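Local coordinates for takeout-like protein 1 (Epiphyas postvittana, PDB 3E8T) that probably serves as a carrier of hydrophobic ligands in insects, holding ubiquinone-8 along its interior, at residues E37-L42 against K199-N204; K67-D72 against V85-D90; I121-V126 against Y146-D151. All coordinates share one frame; numbering follows the deposited sequence. Where two conformers were deposited one is given.

Three contacts, all touching the ubiquinone-8 tail, illustrate how sheet and helix together enclose a long apolar ligand. Contacts 2 and 3 are neighbours in one antiparallel sheet, their centres about 11 Å apart. Val85 N lies 2.8 Å from Leu125 O, and Asp86 OD1 lies 2.7 Å from His124 ND1, both probable hydrogen bonds. Contact 1, with its centre about 15 Å from each of the others, joins the long helix to the loop before the sheet. It meets contact 2 at Asp40 OD2 and Lys67 N, 2.8 Å apart, and contact 3 where the rings of Phe202 and Tyr146 pack. In sequence, contact 1 closes a loop containing the other two.

Contact 1: residues E37-L42 against K199-N204; sequences EVMDVL and KKIFKN. With UQ8 (Ubiquinone-8), chain B.
Asn204 uses both ends of its side-chain amide on a single residue, Glu37. OD1 accepts from the backbone, with Glu37 N to Asn204 OD1 at 2.9 Å and the donor above the carbonyl plane. ND2 donates almost straight to the carboxylate, Asn204 ND2 to Glu37 OE1 being 2.9 Å (174° at the hydrogen), on the anti lone pair and in the amide plane. Carboxylate and amide are nearly coplanar, 30° apart. The second N-H of Asn204 ND2 goes back one helical turn to Lys200 O at 2.8 Å, which also takes the regular helix bond from Asn204 N on its opposite face. The amide's rotation is therefore fixed by three bonds. Replaced by alanine, this residue would take away all three, and Glu37 N and OE1 would probably lose their mates and the carboxylate be held less firmly.

Charge plays a lesser part: in one of its two conformers Lys203 NZ makes a long salt bridge to Glu37 OE1 at 3.9 Å, while Lys200 NZ hydrogen-bonds to Asp43 O. With CG anti to the backbone N (chi1 -174°) and the chain extended, Lys200 slides past Leu42 in the opposite direction, its CD 3.5 Å from Leu42 CD1 in one of two conformers. The other branch of Leu42, CD2, meets Ile201 CD1 at 4.0 Å, and Met39 SD rests on Asn204 CB at 3.9 Å.

Ile201 belongs to the ubiquinone pocket and carries this packing inward to the polyprenyl tail. The loop follows helix 13-28, whose Phe27 and Val28 touch Met39, leads into strand 42-51 and packs on helix 182-211, while Leu66 of strand 54-77 packs on Ile201.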
# COMPACT_ATOMS: atom_id res chain seq x y z
N GLU A 37 12.13 -4.44 6.36
CA GLU A 37 12.56 -3.90 5.10
C GLU A 37 12.14 -2.42 4.95
O GLU A 37 11.24 -1.96 5.63
CB GLU A 37 11.91 -4.74 3.99
CG GLU A 37 12.27 -6.23 4.09
CD GLU A 37 11.48 -7.14 3.13
OE1 GLU A 37 10.24 -7.28 3.25
OE2 GLU A 37 12.11 -7.71 2.21
N VAL A 38 12.83 -1.67 4.10
CA VAL A 38 12.44 -0.31 3.81
C VAL A 38 11.07 -0.30 3.11
O VAL A 38 10.82 -1.07 2.19
CB VAL A 38 13.47 0.37 2.90
CG1 VAL A 38 13.05 1.80 2.54
CG2 VAL A 38 14.87 0.30 3.50
N MET A 39 10.17 0.55 3.56
CA MET A 39 8.82 0.64 2.99
C MET A 39 8.53 1.97 2.33
O MET A 39 7.43 2.18 1.85
CB MET A 39 7.76 0.29 4.03
CG MET A 39 7.77 -1.20 4.35
SD MET A 39 6.99 -1.67 5.87
CE MET A 39 8.34 -1.38 7.05
N ASP A 40 9.52 2.87 2.29
CA ASP A 40 9.44 4.08 1.47
C ASP A 40 10.90 4.44 1.15
O ASP A 40 11.61 4.97 2.01
CB ASP A 40 8.68 5.25 2.14
CG ASP A 40 8.41 6.40 1.14
OD1 ASP A 40 8.95 6.37 0.00
OD2 ASP A 40 7.67 7.37 1.48
N VAL A 41 11.39 4.08 -0.02
CA VAL A 41 10.67 3.52 -1.16
C VAL A 41 10.53 2.04 -0.96
O VAL A 41 11.49 1.35 -0.60
CB VAL A 41 11.45 3.84 -2.44
CG1 VAL A 41 10.78 3.23 -3.62
CG2 VAL A 41 11.52 5.34 -2.68
N LEU A 42 9.33 1.52 -1.13
CA LEU A 42 9.05 0.09 -1.05
C LEU A 42 9.31 -0.59 -2.37
O LEU A 42 8.77 -0.17 -3.38
CB LEU A 42 7.59 -0.14 -0.67
CG LEU A 42 7.08 -1.56 -0.56
CD1 LEU A 42 7.78 -2.37 0.53
CD2 LEU A 42 5.57 -1.62 -0.38
N LYS A 199 0.77 -6.80 0.94
CA LYS A 199 1.24 -8.08 1.46
C LYS A 199 2.63 -7.93 2.09
O LYS A 199 2.91 -8.52 3.15
CB LYS A 199 1.24 -9.15 0.37
CG LYS A 199 2.26 -9.00 -0.72
CD LYS A 199 1.83 -9.91 -1.88
CE LYS A 199 2.92 -10.28 -2.82
NZ LYS A 199 2.35 -11.12 -3.92
N LYS A 200 3.47 -7.08 1.50
CA LYS A 200 4.82 -6.82 2.01
C LYS A 200 4.78 -6.01 3.29
O LYS A 200 5.49 -6.30 4.26
CB LYS A 200 5.65 -6.08 0.96
CG LYS A 200 7.11 -5.88 1.30
CD LYS A 200 7.94 -5.83 0.03
CE LYS A 200 9.40 -5.61 0.32
NZ LYS A 200 10.23 -5.84 -0.91
N ILE A 201 3.99 -4.95 3.30
CA ILE A 201 3.85 -4.13 4.48
C ILE A 201 3.29 -4.93 5.65
O ILE A 201 3.81 -4.85 6.78
CB ILE A 201 3.00 -2.88 4.19
CG1 ILE A 201 3.70 -2.01 3.14
CG2 ILE A 201 2.73 -2.07 5.45
CD1 ILE A 201 2.84 -1.02 2.45
N PHE A 202 2.25 -5.71 5.42
CA PHE A 202 1.69 -6.52 6.49
C PHE A 202 2.70 -7.49 7.07
O PHE A 202 2.80 -7.66 8.28
CB PHE A 202 0.47 -7.30 5.96
CG PHE A 202 -0.19 -8.16 6.99
CD1 PHE A 202 -1.03 -7.62 7.93
CD2 PHE A 202 0.06 -9.52 7.01
CE1 PHE A 202 -1.64 -8.45 8.86
CE2 PHE A 202 -0.53 -10.32 7.94
CZ PHE A 202 -1.38 -9.78 8.85
N LYS A 203 3.44 -8.18 6.21
CA LYS A 203 4.42 -9.12 6.70
C LYS A 203 5.44 -8.42 7.61
O LYS A 203 5.84 -8.96 8.63
CB LYS A 203 5.09 -9.81 5.52
CG LYS A 203 6.11 -10.85 5.88
CD LYS A 203 6.76 -11.33 4.64
CE LYS A 203 7.76 -10.31 4.14
NZ LYS A 203 7.79 -10.26 2.66
N ASN A 204 5.88 -7.22 7.23
CA ASN A 204 6.84 -6.47 8.03
C ASN A 204 6.28 -5.98 9.35
O ASN A 204 6.95 -6.11 10.40
CB ASN A 204 7.42 -5.34 7.19
CG ASN A 204 8.53 -5.84 6.27
OD1 ASN A 204 9.68 -5.97 6.70
ND2 ASN A 204 8.21 -6.13 5.02
C45 UQ8 B . -0.67 0.14 -18.10
C44 UQ8 B . -2.18 0.39 -17.96
C46 UQ8 B . -2.71 0.91 -19.27
C43 UQ8 B . -2.51 1.35 -16.83
C42 UQ8 B . -1.73 1.02 -15.55
C41 UQ8 B . -2.27 -0.28 -14.96
C39 UQ8 B . -2.43 -0.15 -13.46
C40 UQ8 B . -1.74 -1.11 -12.50
C38 UQ8 B . -3.26 0.81 -12.95
C37 UQ8 B . -3.47 1.03 -11.60
C36 UQ8 B . -4.20 2.38 -11.51
C34 UQ8 B . -4.36 2.88 -10.09
C35 UQ8 B . -4.84 4.18 -9.97
C33 UQ8 B . -3.98 2.10 -9.00
C32 UQ8 B . -4.10 2.39 -7.65
C31 UQ8 B . -3.00 1.59 -6.89
C29 UQ8 B . -3.12 1.68 -5.38
C30 UQ8 B . -4.51 1.55 -4.68
C28 UQ8 B . -1.98 1.89 -4.61
C27 UQ8 B . -1.95 2.00 -3.22
C26 UQ8 B . -0.62 1.50 -2.64
C24 UQ8 B . -0.52 1.85 -1.15
C25 UQ8 B . -0.35 3.31 -0.70
C23 UQ8 B . -0.58 0.84 -0.21
C22 UQ8 B . -0.49 0.97 1.18
C21 UQ8 B . -0.77 -0.36 1.87
C19 UQ8 B . -1.04 -0.27 3.37
C20 UQ8 B . -1.48 -1.60 3.97
C18 UQ8 B . 0.10 0.38 4.16
C17 UQ8 B . -0.17 0.37 5.67
C16 UQ8 B . 0.66 1.40 6.45
C14 UQ8 B . 0.61 1.05 7.93
C15 UQ8 B . -0.71 0.56 8.54
C13 UQ8 B . 1.75 1.15 8.74
C12 UQ8 B . 1.74 0.82 10.09
C11 UQ8 B . 2.79 1.59 10.92
C9 UQ8 B . 2.38 1.69 12.40
C10 UQ8 B . 1.30 0.67 12.78
C8 UQ8 B . 3.63 1.54 13.26
C7 UQ8 B . 3.66 0.22 14.04
C6 UQ8 B . 2.84 0.27 15.36
C1 UQ8 B . 2.00 -0.81 15.68
C1M UQ8 B . 1.93 -1.88 14.80
C2 UQ8 B . 1.24 -0.82 16.86
O2 UQ8 B . 0.51 -1.77 17.15
C3 UQ8 B . 1.31 0.25 17.74
O3 UQ8 B . 0.57 0.24 18.88
C3M UQ8 B . 1.27 -0.45 19.91
C4 UQ8 B . 2.13 1.34 17.44
O4 UQ8 B . 2.19 2.38 18.32
C4M UQ8 B . 0.87 2.88 18.60
C5 UQ8 B . 2.89 1.34 16.26
O5 UQ8 B . 3.61 2.32 16.02

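Contact 2: residues K67-D72 against V85-D90; sequences KGAVID and VDFHLD. With UQ8 (Ubiquinone-8), chain B.
Backbone hydrogen bonds pair Val70 with His88 in both directions, Val70 N to His88 O at 2.9 Å and His88 N to Val70 O at 3.0 Å. A third, Asp72 N to Asp86 O at 2.8 Å, continues the ladder past the non-hydrogen-bonded pair of Ile71 and Phe87. Beyond the paired residues, where 67-68 form a short 3-10 segment, a water accepts from Asp90 N and donates weakly to Gly68 O.

Across the two strands, a side-chain bond runs from His88 ND1, which donates, to Asp72 OD2, 2.7 Å and nearly straight (173°). It takes the syn lone pair of the carboxylate and lies in the ring plane, with the two flat groups only 9° apart. Such a bond holds the ring's rotation. Val70 lies alongside, its CB over one face of the imidazole in a CH-pi contact, 3.9 Å from the centroid.

These strands form an antiparallel hairpin in the curved sheet of the juvenile hormone binding protein family, with Val70 and His88 on one face and Ile71 and Phe87 on the ligand side.

Apolar contacts occupy that inner side. Ile71 CD1 meets Phe87 CB at 3.8 Å, and Ala69 CB meets Leu89 CB at 4.0 Å. With CG wedged between the backbone N and the carbonyl carbon (chi1 61°), the Phe87 ring extends toward the tail and brings CZ within 3.6 Å of ubiquinone C17; Leu89 CD2 approaches the methyl C25.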
# COMPACT_ATOMS: atom_id res chain seq x y z
N LYS A 67 5.96 7.37 3.75
CA LYS A 67 6.56 8.19 4.82
C LYS A 67 5.68 9.38 5.15
O LYS A 67 5.70 9.89 6.28
CB LYS A 67 7.95 8.72 4.40
CG LYS A 67 8.68 9.51 5.46
CD LYS A 67 10.16 9.70 5.11
CE LYS A 67 10.43 10.66 3.96
NZ LYS A 67 11.92 10.86 3.76
N GLY A 68 4.98 9.88 4.13
CA GLY A 68 4.16 11.08 4.22
C GLY A 68 2.70 10.85 4.49
O GLY A 68 1.89 11.78 4.44
N ALA A 69 2.35 9.60 4.78
CA ALA A 69 0.96 9.28 5.02
C ALA A 69 0.42 9.98 6.26
O ALA A 69 1.15 10.16 7.23
CB ALA A 69 0.74 7.81 5.14
N VAL A 70 -0.86 10.36 6.18
CA VAL A 70 -1.59 10.99 7.29
C VAL A 70 -2.53 9.94 7.83
O VAL A 70 -3.36 9.39 7.11
CB VAL A 70 -2.32 12.21 6.83
CG1 VAL A 70 -3.12 12.80 7.97
CG2 VAL A 70 -1.31 13.24 6.30
N ILE A 71 -2.41 9.63 9.13
CA ILE A 71 -3.27 8.69 9.79
C ILE A 71 -4.52 9.42 10.24
O ILE A 71 -4.46 10.32 11.06
CB ILE A 71 -2.61 8.01 11.01
CG1 ILE A 71 -1.24 7.44 10.67
CG2 ILE A 71 -3.53 6.94 11.58
CD1 ILE A 71 -1.25 6.37 9.61
N ASP A 72 -5.67 9.02 9.73
CA ASP A 72 -6.93 9.65 10.04
C ASP A 72 -7.54 9.09 11.30
O ASP A 72 -8.11 9.86 12.09
CB ASP A 72 -7.89 9.56 8.85
CG ASP A 72 -7.35 10.26 7.64
OD1 ASP A 72 -7.08 11.49 7.72
OD2 ASP A 72 -7.13 9.60 6.58
N VAL A 85 -7.58 0.87 10.65
CA VAL A 85 -6.72 2.01 10.39
C VAL A 85 -7.17 2.68 9.09
O VAL A 85 -7.24 2.05 8.03
CB VAL A 85 -5.21 1.61 10.26
CG1 VAL A 85 -4.38 2.82 10.13
CG2 VAL A 85 -4.74 0.75 11.45
N ASP A 86 -7.49 3.96 9.20
CA ASP A 86 -7.86 4.78 8.05
C ASP A 86 -6.75 5.80 7.85
O ASP A 86 -6.34 6.46 8.80
CB ASP A 86 -9.16 5.52 8.33
CG ASP A 86 -10.33 4.62 8.36
OD1 ASP A 86 -10.65 4.12 7.27
OD2 ASP A 86 -10.92 4.38 9.42
N PHE A 87 -6.21 5.89 6.64
CA PHE A 87 -5.17 6.86 6.35
C PHE A 87 -5.23 7.31 4.90
O PHE A 87 -5.94 6.71 4.10
CB PHE A 87 -3.76 6.31 6.71
CG PHE A 87 -3.34 5.07 5.95
CD1 PHE A 87 -2.46 5.17 4.90
CD2 PHE A 87 -3.79 3.81 6.35
CE1 PHE A 87 -2.01 4.05 4.22
CE2 PHE A 87 -3.35 2.67 5.66
CZ PHE A 87 -2.48 2.84 4.59
N HIS A 88 -4.46 8.33 4.58
CA HIS A 88 -4.39 8.79 3.21
C HIS A 88 -3.04 9.35 2.89
O HIS A 88 -2.24 9.66 3.78
CB HIS A 88 -5.51 9.81 2.91
CG HIS A 88 -5.35 11.10 3.65
ND1 HIS A 88 -5.84 11.32 4.93
CD2 HIS A 88 -4.74 12.25 3.29
CE1 HIS A 88 -5.55 12.56 5.31
NE2 HIS A 88 -4.87 13.14 4.34
N LEU A 89 -2.74 9.42 1.58
CA LEU A 89 -1.44 9.91 1.13
C LEU A 89 -1.47 10.21 -0.36
O LEU A 89 -2.42 9.84 -1.05
CB LEU A 89 -0.36 8.86 1.40
CG LEU A 89 -0.43 7.56 0.56
CD1 LEU A 89 0.94 6.90 0.63
CD2 LEU A 89 -1.50 6.63 1.03
N ASP A 90 -0.48 10.96 -0.80
CA ASP A 90 -0.08 10.99 -2.19
C ASP A 90 0.99 9.96 -2.40
O ASP A 90 1.85 9.79 -1.55
CB ASP A 90 0.45 12.37 -2.61
CG ASP A 90 -0.57 13.49 -2.47
OD1 ASP A 90 -1.77 13.22 -2.38
OD2 ASP A 90 -0.10 14.67 -2.47
C45 UQ8 B . -0.67 0.14 -18.10
C44 UQ8 B . -2.18 0.39 -17.96
C46 UQ8 B . -2.71 0.91 -19.27
C43 UQ8 B . -2.51 1.35 -16.83
C42 UQ8 B . -1.73 1.02 -15.55
C41 UQ8 B . -2.27 -0.28 -14.96
C39 UQ8 B . -2.43 -0.15 -13.46
C40 UQ8 B . -1.74 -1.11 -12.50
C38 UQ8 B . -3.26 0.81 -12.95
C37 UQ8 B . -3.47 1.03 -11.60
C36 UQ8 B . -4.20 2.38 -11.51
C34 UQ8 B . -4.36 2.88 -10.09
C35 UQ8 B . -4.84 4.18 -9.97
C33 UQ8 B . -3.98 2.10 -9.00
C32 UQ8 B . -4.10 2.39 -7.65
C31 UQ8 B . -3.00 1.59 -6.89
C29 UQ8 B . -3.12 1.68 -5.38
C30 UQ8 B . -4.51 1.55 -4.68
C28 UQ8 B . -1.98 1.89 -4.61
C27 UQ8 B . -1.95 2.00 -3.22
C26 UQ8 B . -0.62 1.50 -2.64
C24 UQ8 B . -0.52 1.85 -1.15
C25 UQ8 B . -0.35 3.31 -0.70
C23 UQ8 B . -0.58 0.84 -0.21
C22 UQ8 B . -0.49 0.97 1.18
C21 UQ8 B . -0.77 -0.36 1.87
C19 UQ8 B . -1.04 -0.27 3.37
C20 UQ8 B . -1.48 -1.60 3.97
C18 UQ8 B . 0.10 0.38 4.16
C17 UQ8 B . -0.17 0.37 5.67
C16 UQ8 B . 0.66 1.40 6.45
C14 UQ8 B . 0.61 1.05 7.93
C15 UQ8 B . -0.71 0.56 8.54
C13 UQ8 B . 1.75 1.15 8.74
C12 UQ8 B . 1.74 0.82 10.09
C11 UQ8 B . 2.79 1.59 10.92
C9 UQ8 B . 2.38 1.69 12.40
C10 UQ8 B . 1.30 0.67 12.78
C8 UQ8 B . 3.63 1.54 13.26
C7 UQ8 B . 3.66 0.22 14.04
C6 UQ8 B . 2.84 0.27 15.36
C1 UQ8 B . 2.00 -0.81 15.68
C1M UQ8 B . 1.93 -1.88 14.80
C2 UQ8 B . 1.24 -0.82 16.86
O2 UQ8 B . 0.51 -1.77 17.15
C3 UQ8 B . 1.31 0.25 17.74
O3 UQ8 B . 0.57 0.24 18.88
C3M UQ8 B . 1.27 -0.45 19.91
C4 UQ8 B . 2.13 1.34 17.44
O4 UQ8 B . 2.19 2.38 18.32
C4M UQ8 B . 0.87 2.88 18.60
C5 UQ8 B . 2.89 1.34 16.26
O5 UQ8 B . 3.61 2.32 16.02
O HOH W 1 1.06 12.49 1.20

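Contact 3: residues I121-V126 against Y146-D151; sequences IHIHLV and YTVTFD. With UQ8 (Ubiquinone-8), chain B.
Phe150 presents one ring face to the ubiquinone tail, whose methyl C30 sits 3.5 Å from Phe150 CG, offset toward the rim; Ile121 CD1 approaches the same ring obliquely. The His122 ring has Asp151 O at its edge, near its plane, and stacks with His88 of the adjoining strand. Leu125 CD1 comes obliquely to the ring of Tyr146, and Thr149 OG1 obliquely to that of His124, lying 3.4 Å from His124 CB; His124 ND1 is hydrogen-bonded to Asp86 of the adjoining strand.

Six backbone hydrogen bonds tie the strands in register, two each for His122 with Asp151, His124 with Thr149 and Val126 with Thr147; His122 N to Asp151 O is 2.9 Å. Between them, CA-H...O contacts fill in, such as Val148 CA to His124 O at 3.3 Å. A water donates to His124 O and also bonds Thr147 OG1 on the face of His124 and Thr147.

On the ligand side the chains interlock. Ile123 forks: CG2 meets Val148 CG1, at 3.4 Å in one of two valine conformers, while CD1 reaches Phe150 CB at 3.6 Å. Leu125 likewise divides its branches, CD1 to Val148 CG2 in that conformer and CD2 to ubiquinone C15, the latter at 3.5 Å.

Strand 113-133 pairs on its other edge with strand 82-100, where Phe87 and Leu89 touch Ile123 and Ile121. Helix 182-211 packs against strand 139-153, with Met194 on Val148 and Phe150, and Glu195 hydrogen-bonded to the Tyr146 hydroxyl.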
# COMPACT_ATOMS: atom_id res chain seq x y z
N ILE A 121 -5.06 9.36 -2.09
CA ILE A 121 -5.56 8.02 -1.98
C ILE A 121 -5.87 7.72 -0.51
O ILE A 121 -4.99 7.88 0.33
CB ILE A 121 -4.68 6.95 -2.71
CG1 ILE A 121 -5.36 5.59 -2.63
CG2 ILE A 121 -3.29 6.94 -2.16
CD1 ILE A 121 -4.67 4.52 -3.52
N HIS A 122 -7.09 7.27 -0.24
CA HIS A 122 -7.53 6.85 1.06
C HIS A 122 -7.56 5.36 1.15
O HIS A 122 -7.97 4.68 0.21
CB HIS A 122 -8.90 7.44 1.36
CG HIS A 122 -8.85 8.91 1.65
ND1 HIS A 122 -9.17 9.45 2.88
CD2 HIS A 122 -8.40 9.95 0.91
CE1 HIS A 122 -8.96 10.75 2.86
NE2 HIS A 122 -8.52 11.09 1.67
N ILE A 123 -7.02 4.85 2.26
CA ILE A 123 -6.88 3.44 2.50
C ILE A 123 -7.59 3.08 3.81
O ILE A 123 -7.46 3.77 4.79
CB ILE A 123 -5.40 3.00 2.62
CG1 ILE A 123 -4.63 3.42 1.38
CG2 ILE A 123 -5.27 1.53 2.87
CD1 ILE A 123 -5.00 2.76 0.16
N HIS A 124 -8.36 2.01 3.78
CA HIS A 124 -9.02 1.43 4.96
C HIS A 124 -8.47 0.03 5.18
O HIS A 124 -8.68 -0.87 4.37
CB HIS A 124 -10.55 1.41 4.79
CG HIS A 124 -11.31 0.85 5.95
ND1 HIS A 124 -11.52 1.57 7.10
CD2 HIS A 124 -11.92 -0.35 6.13
CE1 HIS A 124 -12.22 0.83 7.95
NE2 HIS A 124 -12.50 -0.33 7.39
N LEU A 125 -7.72 -0.14 6.26
CA LEU A 125 -7.07 -1.39 6.61
C LEU A 125 -7.74 -1.97 7.85
O LEU A 125 -7.92 -1.27 8.84
CB LEU A 125 -5.59 -1.12 6.92
CG LEU A 125 -4.77 -2.21 7.56
CD1 LEU A 125 -4.54 -3.35 6.55
CD2 LEU A 125 -3.45 -1.64 8.07
N VAL A 126 -8.09 -3.25 7.83
CA VAL A 126 -8.59 -3.96 8.98
C VAL A 126 -7.67 -5.15 9.22
O VAL A 126 -7.37 -5.88 8.26
CB VAL A 126 -10.03 -4.44 8.79
CG1 VAL A 126 -10.53 -5.10 10.10
CG2 VAL A 126 -10.92 -3.28 8.32
N TYR A 146 -5.62 -9.65 7.23
CA TYR A 146 -5.99 -8.30 6.96
C TYR A 146 -6.86 -8.21 5.75
O TYR A 146 -6.89 -9.11 4.86
CB TYR A 146 -4.74 -7.41 6.78
CG TYR A 146 -3.99 -7.72 5.52
CD1 TYR A 146 -4.22 -7.02 4.35
CD2 TYR A 146 -3.07 -8.78 5.49
CE1 TYR A 146 -3.56 -7.35 3.18
CE2 TYR A 146 -2.40 -9.10 4.32
CZ TYR A 146 -2.65 -8.37 3.19
OH TYR A 146 -1.95 -8.72 2.04
N THR A 147 -7.56 -7.08 5.66
CA THR A 147 -8.21 -6.62 4.44
C THR A 147 -7.87 -5.17 4.18
O THR A 147 -7.66 -4.43 5.13
CB THR A 147 -9.73 -6.73 4.51
OG1 THR A 147 -10.23 -5.88 5.52
CG2 THR A 147 -10.19 -8.15 4.79
N VAL A 148 -7.78 -4.79 2.91
CA VAL A 148 -7.54 -3.42 2.57
C VAL A 148 -8.48 -3.03 1.45
O VAL A 148 -8.70 -3.81 0.50
CB VAL A 148 -6.09 -3.20 2.14
CG1 VAL A 148 -5.80 -1.73 2.02
CG2 VAL A 148 -5.13 -3.84 3.09
N THR A 149 -9.00 -1.83 1.55
CA THR A 149 -9.73 -1.18 0.49
C THR A 149 -9.13 0.21 0.25
O THR A 149 -8.46 0.75 1.10
CB THR A 149 -11.21 -1.06 0.77
OG1 THR A 149 -11.38 -0.25 1.93
CG2 THR A 149 -11.87 -2.44 0.98
N PHE A 150 -9.41 0.76 -0.91
CA PHE A 150 -8.85 2.02 -1.30
C PHE A 150 -9.86 2.88 -2.07
O PHE A 150 -10.84 2.36 -2.67
CB PHE A 150 -7.55 1.83 -2.13
CG PHE A 150 -7.78 1.31 -3.50
CD1 PHE A 150 -8.01 2.16 -4.56
CD2 PHE A 150 -7.91 -0.05 -3.71
CE1 PHE A 150 -8.28 1.67 -5.82
CE2 PHE A 150 -8.19 -0.55 -5.00
CZ PHE A 150 -8.40 0.33 -6.02
N ASP A 151 -9.59 4.16 -2.09
CA ASP A 151 -10.37 5.11 -2.87
C ASP A 151 -9.45 6.25 -3.27
O ASP A 151 -8.98 7.01 -2.39
CB ASP A 151 -11.49 5.63 -1.96
CG ASP A 151 -12.37 6.66 -2.59
OD1 ASP A 151 -12.20 7.02 -3.74
OD2 ASP A 151 -13.30 7.15 -1.86
C45 UQ8 B . -0.67 0.14 -18.10
C44 UQ8 B . -2.18 0.39 -17.96
C46 UQ8 B . -2.71 0.91 -19.27
C43 UQ8 B . -2.51 1.35 -16.83
C42 UQ8 B . -1.73 1.02 -15.55
C41 UQ8 B . -2.27 -0.28 -14.96
C39 UQ8 B . -2.43 -0.15 -13.46
C40 UQ8 B . -1.74 -1.11 -12.50
C38 UQ8 B . -3.26 0.81 -12.95
C37 UQ8 B . -3.47 1.03 -11.60
C36 UQ8 B . -4.20 2.38 -11.51
C34 UQ8 B . -4.36 2.88 -10.09
C35 UQ8 B . -4.84 4.18 -9.97
C33 UQ8 B . -3.98 2.10 -9.00
C32 UQ8 B . -4.10 2.39 -7.65
C31 UQ8 B . -3.00 1.59 -6.89
C29 UQ8 B . -3.12 1.68 -5.38
C30 UQ8 B . -4.51 1.55 -4.68
C28 UQ8 B . -1.98 1.89 -4.61
C27 UQ8 B . -1.95 2.00 -3.22
C26 UQ8 B . -0.62 1.50 -2.64
C24 UQ8 B . -0.52 1.85 -1.15
C25 UQ8 B . -0.35 3.31 -0.70
C23 UQ8 B . -0.58 0.84 -0.21
C22 UQ8 B . -0.49 0.97 1.18
C21 UQ8 B . -0.77 -0.36 1.87
C19 UQ8 B . -1.04 -0.27 3.37
C20 UQ8 B . -1.48 -1.60 3.97
C18 UQ8 B . 0.10 0.38 4.16
C17 UQ8 B . -0.17 0.37 5.67
C16 UQ8 B . 0.66 1.40 6.45
C14 UQ8 B . 0.61 1.05 7.93
C15 UQ8 B . -0.71 0.56 8.54
C13 UQ8 B . 1.75 1.15 8.74
C12 UQ8 B . 1.74 0.82 10.09
C11 UQ8 B . 2.79 1.59 10.92
C9 UQ8 B . 2.38 1.69 12.40
C10 UQ8 B . 1.30 0.67 12.78
C8 UQ8 B . 3.63 1.54 13.26
C7 UQ8 B . 3.66 0.22 14.04
C6 UQ8 B . 2.84 0.27 15.36
C1 UQ8 B . 2.00 -0.81 15.68
C1M UQ8 B . 1.93 -1.88 14.80
C2 UQ8 B . 1.24 -0.82 16.86
O2 UQ8 B . 0.51 -1.77 17.15
C3 UQ8 B . 1.31 0.25 17.74
O3 UQ8 B . 0.57 0.24 18.88
C3M UQ8 B . 1.27 -0.45 19.91
C4 UQ8 B . 2.13 1.34 17.44
O4 UQ8 B . 2.19 2.38 18.32
C4M UQ8 B . 0.87 2.88 18.60
C5 UQ8 B . 2.89 1.34 16.26
O5 UQ8 B . 3.61 2.32 16.02
O HOH W 2 -10.53 -3.21 4.57